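Local coordinates for hydrophilic protein, virA protein (Chromobacterium violaceum, PDB 3BO6) that probably acts as a phosphothreonine lyase effector, removing phosphate from phosphothreonine by beta-elimination rather than by hydrolysis, at residues A68-P73 with P110-K115; G77-D82 with R192-S197; D82-S87 with F134-K139. All coordinates share one frame; numbering follows the deposited sequence. Where two conformers were deposited one is given.

Contacts 1, 3 and 2 follow one another across a single antiparallel sheet, in the strand order 65-70, 113-117, 134-137, 82-86, 189-193. Contact 3 is central, its centre about 11 Å from that of contact 1 and about 10 Å from that of contact 2; the outer two are about 16 Å apart, centre to centre. Contacts 1 and 3 are joined by a probable backbone hydrogen bond, Lys-115 O to Thr-135 N at 2.9 Å. Contacts 2 and 3 share Asp-82, and Glu-194 OE1 lies 2.7 Å from Lys-83 NZ in a salt bridge. Both also bind one sulfate, which may mark the pocket for the substrate phosphate; contact 1 is not part of that site.

Contact 1: A68-P73 with P110-K115; sequences AHRENP and PIDKWK
Arg-70 and Asp-112 meet because each turns CG to the side of its own backbone N (chi1 -75° and -76°), and because the arginine chain then runs extended from CG to NE, carrying its guanidinium to the carboxylate. NH1 of Arg-70 makes a salt bridge of 2.8 Å to OD1 of Asp-112. The carboxylate sits at the guanidinium edge, within the guanidinium plane, yet the two flat groups stand 81° apart and OD1 is met on its anti side, so one N-H carries the link instead of a two-pronged pairing. CD of Arg-70 also lies 3.2 Å from the same OD1. The other oxygen, OD2, has Pro-73 CB alongside at 3.3 Å, while its polar partners, Lys-139 NZ and Cys-75 N, lie just outside the two segments.

Behind this pair, strands 65-70 and 113-117 run antiparallel as neighbours in the seven-stranded sheet. Ala-68 and Trp-114 form a hydrogen-bonded pair, with Ala-68 N to Trp-114 O and Trp-114 N to Ala-68 O both at 3.0 Å. His-69 and Lys-113 are the non-hydrogen-bonded pair beside it, and Arg-70 N continues the ladder to Asp-112 O at 2.9 Å. On the face that carries Ala-68, the methyl lies over the six-membered ring of Trp-114 in a CH-pi contact, CB to ring centroid 3.7 Å; the indole NE1 is bonded to Leu-104 O, which fixes the ring's rotation.

Asp-112 OD1 also accepts from Gln-74 N, and Arg-70 NH2 in turn holds Ser-109 O. With two cationic groups and two backbone N-H groups around it, the buried carboxylate is probably ionised, and it ties the turn after strand 65-70 to the start of strand 113-117.

Contact 2: G77-D82 with R192-S197; sequences GDFAGD and RNELRS. With SO4 (sulfate ion), chain C.
An Asx turn at Asn-193, where strand 189-193 ends, joins this strand to the 77-82 loop beside a sulfate-binding pocket. OD1 of Asn-193 accepts from Leu-195 N at 2.8 Å, closing the turn, while ND2 spends its hydrogens on the loop: one bond of 3.1 Å to Ala-80 O and one of 2.9 Å to Asp-82 OD1. CG of Asn-193 lies anti to the backbone N (chi1 -178°), which sends the amide across to the loop. Asp-82 OD1 lies in the amide plane, but the amide comes to it from above the carboxylate plane, 61° out of it. The aspartate has other partners, Tyr-191 OH at OD1 and Tyr-147 OH at OD2, so both carboxylate oxygens are held.

Asp-82 and Asn-193 form an antiparallel, non-hydrogen-bonded pair where strand 82-86 meets strand 189-193, the outermost strand on this side of the sheet. The loop adds a backbone bond just before it, Glu-194 N to Gly-81 O at 2.8 Å. Gly-81 has a positive phi, 95°, as the loop bends into the strand. Nearby, the edge of the Phe-79 ring meets the carboxylate of Glu-194, CE2 to CD 3.5 Å, with the planes steeply turned to each other; Glu-194 OE1 is salt-bridged to Lys-83.

Arg-192 points the other way, into the anion pocket. Its NE binds sulfate O1 and its NH2 binds sulfate O2, each at 2.9 Å, in a two-pronged grip. NH1 is taken by Ser-197 OG at 3.0 Å, within the guanidinium plane, which fixes the rotation of the group. Arg-127 and Arg-199, with Lys-83 and His-85, complete the ring of donors round the sulfate.

Contact 3: D82-S87 with F134-K139; sequences DKFHIS and FTLYVK. With SO4 (sulfate ion), chain C.
Lys-83 NZ is gripped by several oxygens at once: sulfate O2 at 2.8 Å, sulfate O4 in a weak 3.1 Å bond, the carboxylate of Glu-194, and a water at 2.8 Å that also sits beside Tyr-137 OH. It projects from a central antiparallel strand pair, 82-86 against 134-137, in the sheet of this lyase fold. Lys-83 CG sits between its backbone N and carbonyl carbon (chi1 71°) and the chain bends at chi3 (-63°), bringing NZ to the sulfate. Beside it His-85 NE2 gives sulfate O4 a bond of 2.7 Å that is nearly straight, 166°, and His-85 ND1 is held by Asp-180 OD2, a second-shell contact that fixes the imidazole's rotation. This sulfate probably came from the crystallisation liquor; its place is consistent with a pocket for a substrate phosphate.

The strands are stitched by backbone bonds: Leu-136 N to Phe-84 O is 2.8 Å, and Phe-84 N bonds back to Leu-136 O; Val-138 N to Asp-82 O and Ile-86 N to Phe-134 O extend the ladder. On the face opposite the sulfate, apolar groups line up against helices 93-104 and 149-168. Ile-86 CB packs on Phe-134 CB at 3.8 Å, and Phe-84 CE1 lies 3.5 Å from Val-138 CG2. On the sulfate's face, Thr-135 points the same way as His-85, with OG1 in the imidazole plane at its edge, 3.3 Å from CD2.

Contact 1: A68-P73 with P110-K115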
loop_
_atom_site.group_PDB
_atom_site.type_symbol
_atom_site.label_atom_id
_atom_site.label_comp_id
_atom_site.label_asym_id
_atom_site.label_seq_id
_atom_site.Cartn_x
_atom_site.Cartn_y
_atom_site.Cartn_z
ATOM N N ALA A 68 0.831 7.990 8.558
ATOM C CA ALA A 68 -0.540 8.445 8.528
ATOM C C ALA A 68 -1.436 7.261 8.848
ATOM O O ALA A 68 -1.274 6.181 8.266
ATOM C CB ALA A 68 -0.877 8.987 7.141
ATOM N N HIS A 69 -2.410 7.461 9.730
ATOM C CA HIS A 69 -3.402 6.423 9.979
ATOM C C HIS A 69 -4.725 7.042 10.376
ATOM O O HIS A 69 -4.756 8.001 11.123
ATOM C CB HIS A 69 -2.943 5.399 11.005
ATOM C CG HIS A 69 -2.872 5.926 12.395
ATOM N ND1 HIS A 69 -1.733 6.501 12.912
ATOM C CD2 HIS A 69 -3.796 5.958 13.384
ATOM C CE1 HIS A 69 -1.958 6.872 14.161
ATOM N NE2 HIS A 69 -3.201 6.551 14.472
ATOM N N ARG A 70 -5.824 6.484 9.887
ATOM C CA ARG A 70 -7.137 7.012 10.230
ATOM C C ARG A 70 -7.419 6.905 11.716
ATOM O O ARG A 70 -7.202 5.860 12.331
ATOM C CB ARG A 70 -8.226 6.246 9.485
ATOM C CG ARG A 70 -8.330 6.594 8.021
ATOM C CD ARG A 70 -9.545 5.938 7.398
ATOM N NE ARG A 70 -9.872 6.500 6.092
ATOM C CZ ARG A 70 -9.917 5.796 4.963
ATOM N NH1 ARG A 70 -9.625 4.505 4.968
ATOM N NH2 ARG A 70 -10.241 6.396 3.822
ATOM N N GLU A 71 -7.912 7.998 12.291
ATOM C CA GLU A 71 -8.371 7.995 13.659
ATOM C C GLU A 71 -9.509 6.994 13.797
ATOM O O GLU A 71 -9.604 6.287 14.800
ATOM C CB GLU A 71 -8.820 9.405 14.033
ATOM C CG GLU A 71 -9.318 9.558 15.440
ATOM C CD GLU A 71 -9.662 10.999 15.736
ATOM O OE1 GLU A 71 -8.830 11.886 15.456
ATOM O OE2 GLU A 71 -10.761 11.244 16.233
ATOM N N ASN A 72 -10.370 6.942 12.784
ATOM C CA ASN A 72 -11.470 5.975 12.735
ATOM C C ASN A 72 -11.311 5.079 11.506
ATOM O O ASN A 72 -11.663 5.473 10.391
ATOM C CB ASN A 72 -12.829 6.687 12.707
ATOM C CG ASN A 72 -13.189 7.296 14.044
ATOM O OD1 ASN A 72 -13.341 6.585 15.037
ATOM N ND2 ASN A 72 -13.333 8.608 14.072
ATOM N N PRO A 73 -10.764 3.874 11.702
ATOM C CA PRO A 73 -10.473 3.039 10.532
ATOM C C PRO A 73 -11.736 2.595 9.802
ATOM O O PRO A 73 -12.771 2.353 10.427
ATOM C CB PRO A 73 -9.774 1.817 11.141
ATOM C CG PRO A 73 -9.254 2.280 12.457
ATOM C CD PRO A 73 -10.261 3.278 12.951
ATOM N N PRO A 110 -9.299 2.921 0.457
ATOM C CA PRO A 110 -9.434 1.688 1.238
ATOM C C PRO A 110 -8.240 1.433 2.156
ATOM O O PRO A 110 -8.251 0.414 2.828
ATOM C CB PRO A 110 -9.489 0.608 0.157
ATOM C CG PRO A 110 -8.624 1.142 -0.920
ATOM C CD PRO A 110 -8.784 2.665 -0.898
ATOM N N ILE A 111 -7.250 2.327 2.184
ATOM C CA ILE A 111 -6.041 2.139 2.971
ATOM C C ILE A 111 -6.107 3.002 4.235
ATOM O O ILE A 111 -6.034 4.232 4.170
ATOM C CB ILE A 111 -4.778 2.478 2.148
ATOM C CG1 ILE A 111 -4.707 1.595 0.882
ATOM C CG2 ILE A 111 -3.503 2.376 3.029
ATOM C CD1 ILE A 111 -4.645 0.078 1.165
ATOM N N ASP A 112 -6.234 2.350 5.388
ATOM C CA ASP A 112 -6.319 3.042 6.678
ATOM C C ASP A 112 -4.983 3.571 7.194
ATOM O O ASP A 112 -4.963 4.485 8.009
ATOM C CB ASP A 112 -6.873 2.107 7.751
ATOM C CG ASP A 112 -8.369 1.885 7.645
ATOM O OD1 ASP A 112 -9.106 2.743 7.108
ATOM O OD2 ASP A 112 -8.821 0.844 8.171
ATOM N N LYS A 113 -3.879 2.986 6.741
ATOM C CA LYS A 113 -2.567 3.249 7.325
ATOM C C LYS A 113 -1.481 3.138 6.276
ATOM O O LYS A 113 -1.452 2.158 5.530
ATOM C CB LYS A 113 -2.302 2.248 8.459
ATOM C CG LYS A 113 -1.073 2.569 9.302
ATOM C CD LYS A 113 -0.875 1.553 10.425
ATOM C CE LYS A 113 -0.008 0.392 9.966
ATOM N NZ LYS A 113 0.789 -0.193 11.089
ATOM N N TRP A 114 -0.576 4.117 6.241
ATOM C CA TRP A 114 0.547 4.116 5.302
ATOM C C TRP A 114 1.686 4.964 5.867
ATOM O O TRP A 114 1.492 5.671 6.853
ATOM C CB TRP A 114 0.093 4.600 3.898
ATOM C CG TRP A 114 -0.629 5.930 3.856
ATOM C CD1 TRP A 114 -1.977 6.127 3.887
ATOM C CD2 TRP A 114 -0.030 7.234 3.755
ATOM N NE1 TRP A 114 -2.257 7.490 3.825
ATOM C CE2 TRP A 114 -1.077 8.178 3.741
ATOM C CE3 TRP A 114 1.289 7.687 3.681
ATOM C CZ2 TRP A 114 -0.845 9.552 3.664
ATOM C CZ3 TRP A 114 1.518 9.053 3.600
ATOM C CH2 TRP A 114 0.460 9.969 3.601
ATOM N N LYS A 115 2.877 4.847 5.284
ATOM C CA LYS A 115 4.063 5.680 5.658
ATOM C C LYS A 115 4.842 5.932 4.386
ATOM O O LYS A 115 4.503 5.353 3.398
ATOM C CB LYS A 115 4.891 5.015 6.750
ATOM C CG LYS A 115 5.616 3.761 6.342
ATOM C CD LYS A 115 6.192 3.126 7.607
ATOM C CE LYS A 115 7.145 2.012 7.292
ATOM N NZ LYS A 115 7.600 1.403 8.591
#

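Contact 2: G77-D82 with R192-S197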
loop_
_atom_site.group_PDB
_atom_site.type_symbol
_atom_site.label_atom_id
_atom_site.label_comp_id
_atom_site.label_asym_id
_atom_site.label_seq_id
_atom_site.Cartn_x
_atom_site.Cartn_y
_atom_site.Cartn_z
ATOM N N GLY A 77 -11.042 -5.333 10.235
ATOM C CA GLY A 77 -10.330 -6.579 10.445
ATOM C C GLY A 77 -8.911 -6.385 10.939
ATOM O O GLY A 77 -8.365 -5.276 10.902
ATOM N N ASP A 78 -8.314 -7.466 11.432
ATOM C CA ASP A 78 -6.926 -7.441 11.873
ATOM C C ASP A 78 -5.984 -7.541 10.677
ATOM O O ASP A 78 -6.229 -8.314 9.748
ATOM C CB ASP A 78 -6.638 -8.613 12.810
ATOM C CG ASP A 78 -7.348 -8.487 14.143
ATOM O OD1 ASP A 78 -7.735 -7.356 14.511
ATOM O OD2 ASP A 78 -7.489 -9.522 14.825
ATOM N N PHE A 79 -4.899 -6.775 10.710
ATOM C CA PHE A 79 -3.858 -6.870 9.691
ATOM C C PHE A 79 -3.451 -8.318 9.475
ATOM O O PHE A 79 -3.211 -9.057 10.442
ATOM C CB PHE A 79 -2.651 -6.050 10.130
ATOM C CG PHE A 79 -1.527 -6.014 9.134
ATOM C CD1 PHE A 79 -1.720 -5.531 7.842
ATOM C CD2 PHE A 79 -0.257 -6.415 9.515
ATOM C CE1 PHE A 79 -0.662 -5.460 6.953
ATOM C CE2 PHE A 79 0.801 -6.368 8.629
ATOM C CZ PHE A 79 0.607 -5.888 7.342
ATOM N N ALA A 80 -3.382 -8.714 8.206
ATOM C CA ALA A 80 -3.095 -10.089 7.832
ATOM C C ALA A 80 -1.832 -10.178 6.980
ATOM O O ALA A 80 -1.601 -11.172 6.281
ATOM C CB ALA A 80 -4.301 -10.695 7.108
ATOM N N GLY A 81 -1.001 -9.136 7.053
ATOM C CA GLY A 81 0.303 -9.155 6.410
ATOM C C GLY A 81 0.395 -8.552 5.022
ATOM O O GLY A 81 1.494 -8.359 4.524
ATOM N N ASP A 82 -0.739 -8.256 4.389
ATOM C CA ASP A 82 -0.690 -7.766 3.013
ATOM C C ASP A 82 -0.255 -6.310 2.946
ATOM O O ASP A 82 -0.826 -5.440 3.624
ATOM C CB ASP A 82 -2.039 -7.993 2.333
ATOM C CG ASP A 82 -2.409 -9.451 2.295
ATOM O OD1 ASP A 82 -1.582 -10.246 1.823
ATOM O OD2 ASP A 82 -3.519 -9.818 2.747
ATOM N N ARG A 192 4.230 -7.556 -1.020
ATOM C CA ARG A 192 4.616 -8.771 -0.298
ATOM C C ARG A 192 3.671 -9.018 0.858
ATOM O O ARG A 192 2.891 -8.135 1.251
ATOM C CB ARG A 192 6.082 -8.777 0.173
ATOM C CG ARG A 192 6.358 -7.931 1.398
ATOM C CD ARG A 192 7.856 -7.945 1.787
ATOM N NE ARG A 192 8.076 -7.439 3.151
ATOM C CZ ARG A 192 8.053 -8.208 4.231
ATOM N NH1 ARG A 192 7.840 -9.523 4.108
ATOM N NH2 ARG A 192 8.251 -7.667 5.430
ATOM N N ASN A 193 3.704 -10.241 1.380
ATOM C CA ASN A 193 2.974 -10.563 2.598
ATOM C C ASN A 193 3.908 -10.795 3.780
ATOM O O ASN A 193 4.786 -11.649 3.721
ATOM C CB ASN A 193 2.075 -11.787 2.395
ATOM C CG ASN A 193 1.281 -12.106 3.643
ATOM O OD1 ASN A 193 1.834 -12.655 4.602
ATOM N ND2 ASN A 193 0.017 -11.711 3.675
ATOM N N GLU A 194 3.702 -10.048 4.861
ATOM C CA GLU A 194 4.609 -10.082 6.020
ATOM C C GLU A 194 4.678 -11.424 6.722
ATOM O O GLU A 194 5.698 -11.751 7.321
ATOM C CB GLU A 194 4.157 -9.078 7.083
ATOM C CG GLU A 194 4.340 -7.663 6.720
ATOM C CD GLU A 194 4.254 -6.747 7.929
ATOM O OE1 GLU A 194 4.202 -5.530 7.718
ATOM O OE2 GLU A 194 4.218 -7.249 9.073
ATOM N N LEU A 195 3.585 -12.176 6.714
ATOM C CA LEU A 195 3.534 -13.417 7.470
ATOM C C LEU A 195 4.324 -14.517 6.769
ATOM O O LEU A 195 4.850 -15.425 7.416
ATOM C CB LEU A 195 2.080 -13.879 7.634
ATOM C CG LEU A 195 1.108 -12.946 8.359
ATOM C CD1 LEU A 195 -0.301 -13.528 8.443
ATOM C CD2 LEU A 195 1.627 -12.609 9.751
ATOM N N ARG A 196 4.383 -14.453 5.444
ATOM C CA ARG A 196 4.918 -15.547 4.652
ATOM C C ARG A 196 6.042 -15.155 3.688
ATOM O O ARG A 196 6.316 -15.862 2.723
ATOM C CB ARG A 196 3.779 -16.277 3.917
ATOM C CG ARG A 196 2.771 -16.913 4.882
ATOM C CD ARG A 196 1.602 -17.562 4.168
ATOM N NE ARG A 196 0.700 -16.561 3.614
ATOM C CZ ARG A 196 -0.295 -15.976 4.273
ATOM N NH1 ARG A 196 -0.566 -16.308 5.535
ATOM N NH2 ARG A 196 -1.063 -15.084 3.644
ATOM N N SER A 197 6.691 -14.026 3.956
ATOM C CA SER A 197 7.888 -13.631 3.233
ATOM C C SER A 197 8.688 -12.722 4.152
ATOM O O SER A 197 8.171 -12.269 5.170
ATOM C CB SER A 197 7.542 -12.907 1.924
ATOM O OG SER A 197 6.945 -11.646 2.181
HETATM S S SO4 C . 8.816 -3.955 4.496
HETATM O O1 SO4 C . 8.947 -4.715 3.236
HETATM O O2 SO4 C . 8.287 -4.816 5.543
HETATM O O3 SO4 C . 10.126 -3.468 4.890
HETATM O O4 SO4 C . 7.890 -2.836 4.305
HETATM O O HOH W 1 -2.866 -13.418 5.300
#

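Contact 3: D82-S87 with F134-K139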
loop_
_atom_site.group_PDB
_atom_site.type_symbol
_atom_site.label_atom_id
_atom_site.label_comp_id
_atom_site.label_asym_id
_atom_site.label_seq_id
_atom_site.Cartn_x
_atom_site.Cartn_y
_atom_site.Cartn_z
ATOM N N ASP A 82 -0.739 -8.256 4.389
ATOM C CA ASP A 82 -0.690 -7.766 3.013
ATOM C C ASP A 82 -0.255 -6.310 2.946
ATOM O O ASP A 82 -0.826 -5.440 3.624
ATOM C CB ASP A 82 -2.039 -7.993 2.333
ATOM C CG ASP A 82 -2.409 -9.451 2.295
ATOM O OD1 ASP A 82 -1.582 -10.246 1.823
ATOM O OD2 ASP A 82 -3.519 -9.818 2.747
ATOM N N LYS A 83 0.778 -6.032 2.161
ATOM C CA LYS A 83 1.251 -4.659 2.038
ATOM C C LYS A 83 1.744 -4.379 0.632
ATOM O O LYS A 83 2.207 -5.271 -0.101
ATOM C CB LYS A 83 2.332 -4.359 3.083
ATOM C CG LYS A 83 3.661 -5.046 2.829
ATOM C CD LYS A 83 4.500 -5.184 4.131
ATOM C CE LYS A 83 4.877 -3.844 4.719
ATOM N NZ LYS A 83 5.604 -4.027 6.014
ATOM N N PHE A 84 1.645 -3.111 0.254
ATOM C CA PHE A 84 2.214 -2.641 -0.994
ATOM C C PHE A 84 3.324 -1.655 -0.740
ATOM O O PHE A 84 3.297 -0.911 0.240
ATOM C CB PHE A 84 1.165 -1.902 -1.841
ATOM C CG PHE A 84 -0.005 -2.738 -2.244
ATOM C CD1 PHE A 84 -1.262 -2.512 -1.690
ATOM C CD2 PHE A 84 0.126 -3.701 -3.229
ATOM C CE1 PHE A 84 -2.369 -3.264 -2.086
ATOM C CE2 PHE A 84 -0.969 -4.463 -3.639
ATOM C CZ PHE A 84 -2.219 -4.239 -3.052
ATOM N N HIS A 85 4.270 -1.607 -1.666
ATOM C CA HIS A 85 5.226 -0.516 -1.711
ATOM C C HIS A 85 4.998 0.234 -3.005
ATOM O O HIS A 85 4.461 -0.321 -3.979
ATOM C CB HIS A 85 6.646 -1.069 -1.680
ATOM C CG HIS A 85 6.975 -1.800 -0.421
ATOM N ND1 HIS A 85 7.197 -3.156 -0.388
ATOM C CD2 HIS A 85 7.131 -1.356 0.850
ATOM C CE1 HIS A 85 7.473 -3.523 0.855
ATOM N NE2 HIS A 85 7.448 -2.448 1.621
ATOM N N ILE A 86 5.406 1.499 -3.011
ATOM C CA ILE A 86 5.416 2.323 -4.215
ATOM C C ILE A 86 6.839 2.821 -4.429
ATOM O O ILE A 86 7.448 3.381 -3.506
ATOM C CB ILE A 86 4.473 3.534 -4.102
ATOM C CG1 ILE A 86 3.087 3.093 -3.618
ATOM C CG2 ILE A 86 4.369 4.251 -5.464
ATOM C CD1 ILE A 86 2.102 4.255 -3.423
ATOM N N SER A 87 7.387 2.594 -5.620
ATOM C CA SER A 87 8.772 2.968 -5.923
ATOM C C SER A 87 8.833 4.052 -6.990
ATOM O O SER A 87 8.374 3.849 -8.126
ATOM C CB SER A 87 9.568 1.750 -6.412
ATOM O OG SER A 87 9.583 0.737 -5.433
ATOM N N PHE A 134 7.025 4.555 -0.357
ATOM C CA PHE A 134 5.713 4.525 0.286
ATOM C C PHE A 134 5.384 3.091 0.645
ATOM O O PHE A 134 5.625 2.183 -0.156
ATOM C CB PHE A 134 4.600 5.039 -0.649
ATOM C CG PHE A 134 4.789 6.463 -1.121
ATOM C CD1 PHE A 134 3.998 7.487 -0.620
ATOM C CD2 PHE A 134 5.734 6.756 -2.087
ATOM C CE1 PHE A 134 4.177 8.805 -1.068
ATOM C CE2 PHE A 134 5.920 8.060 -2.524
ATOM C CZ PHE A 134 5.138 9.068 -2.021
ATOM N N THR A 135 4.843 2.883 1.838
ATOM C CA THR A 135 4.359 1.574 2.264
ATOM C C THR A 135 2.886 1.701 2.629
ATOM O O THR A 135 2.521 2.558 3.422
ATOM C CB THR A 135 5.163 1.089 3.473
ATOM O OG1 THR A 135 6.551 0.992 3.113
ATOM C CG2 THR A 135 4.654 -0.276 3.935
ATOM N N LEU A 136 2.045 0.869 2.020
ATOM C CA LEU A 136 0.602 0.872 2.256
ATOM C C LEU A 136 0.210 -0.421 2.944
ATOM O O LEU A 136 0.509 -1.508 2.431
ATOM C CB LEU A 136 -0.165 0.944 0.925
ATOM C CG LEU A 136 0.273 1.952 -0.136
ATOM C CD1 LEU A 136 -0.567 1.790 -1.396
ATOM C CD2 LEU A 136 0.134 3.359 0.400
ATOM N N TYR A 137 -0.474 -0.322 4.079
ATOM C CA TYR A 137 -0.903 -1.493 4.836
ATOM C C TYR A 137 -2.351 -1.825 4.536
ATOM O O TYR A 137 -3.244 -1.007 4.775
ATOM C CB TYR A 137 -0.712 -1.248 6.334
ATOM C CG TYR A 137 0.723 -0.954 6.694
ATOM C CD1 TYR A 137 1.613 -1.972 6.981
ATOM C CD2 TYR A 137 1.192 0.341 6.706
ATOM C CE1 TYR A 137 2.943 -1.684 7.323
ATOM C CE2 TYR A 137 2.492 0.634 7.030
ATOM C CZ TYR A 137 3.368 -0.365 7.325
ATOM O OH TYR A 137 4.656 0.012 7.643
ATOM N N VAL A 138 -2.588 -3.019 3.993
ATOM C CA VAL A 138 -3.926 -3.454 3.638
ATOM C C VAL A 138 -4.474 -4.243 4.820
ATOM O O VAL A 138 -3.742 -5.019 5.445
ATOM C CB VAL A 138 -3.902 -4.352 2.393
ATOM C CG1 VAL A 138 -5.336 -4.655 1.960
ATOM C CG2 VAL A 138 -3.131 -3.675 1.269
ATOM N N LYS A 139 -5.742 -4.025 5.145
ATOM C CA LYS A 139 -6.412 -4.800 6.198
ATOM C C LYS A 139 -7.719 -5.341 5.645
ATOM O O LYS A 139 -8.394 -4.650 4.897
ATOM C CB LYS A 139 -6.739 -3.899 7.390
ATOM C CG LYS A 139 -5.535 -3.264 8.073
ATOM C CD LYS A 139 -5.947 -1.970 8.775
ATOM C CE LYS A 139 -7.092 -2.173 9.765
ATOM N NZ LYS A 139 -7.599 -0.865 10.313
HETATM S S SO4 C . 8.816 -3.955 4.496
HETATM O O1 SO4 C . 8.947 -4.715 3.236
HETATM O O2 SO4 C . 8.287 -4.816 5.543
HETATM O O3 SO4 C . 10.126 -3.468 4.890
HETATM O O4 SO4 C . 7.890 -2.836 4.305
HETATM O O HOH W 2 -3.593 -7.763 5.500
HETATM O O HOH W 3 6.394 -1.762 7.400
#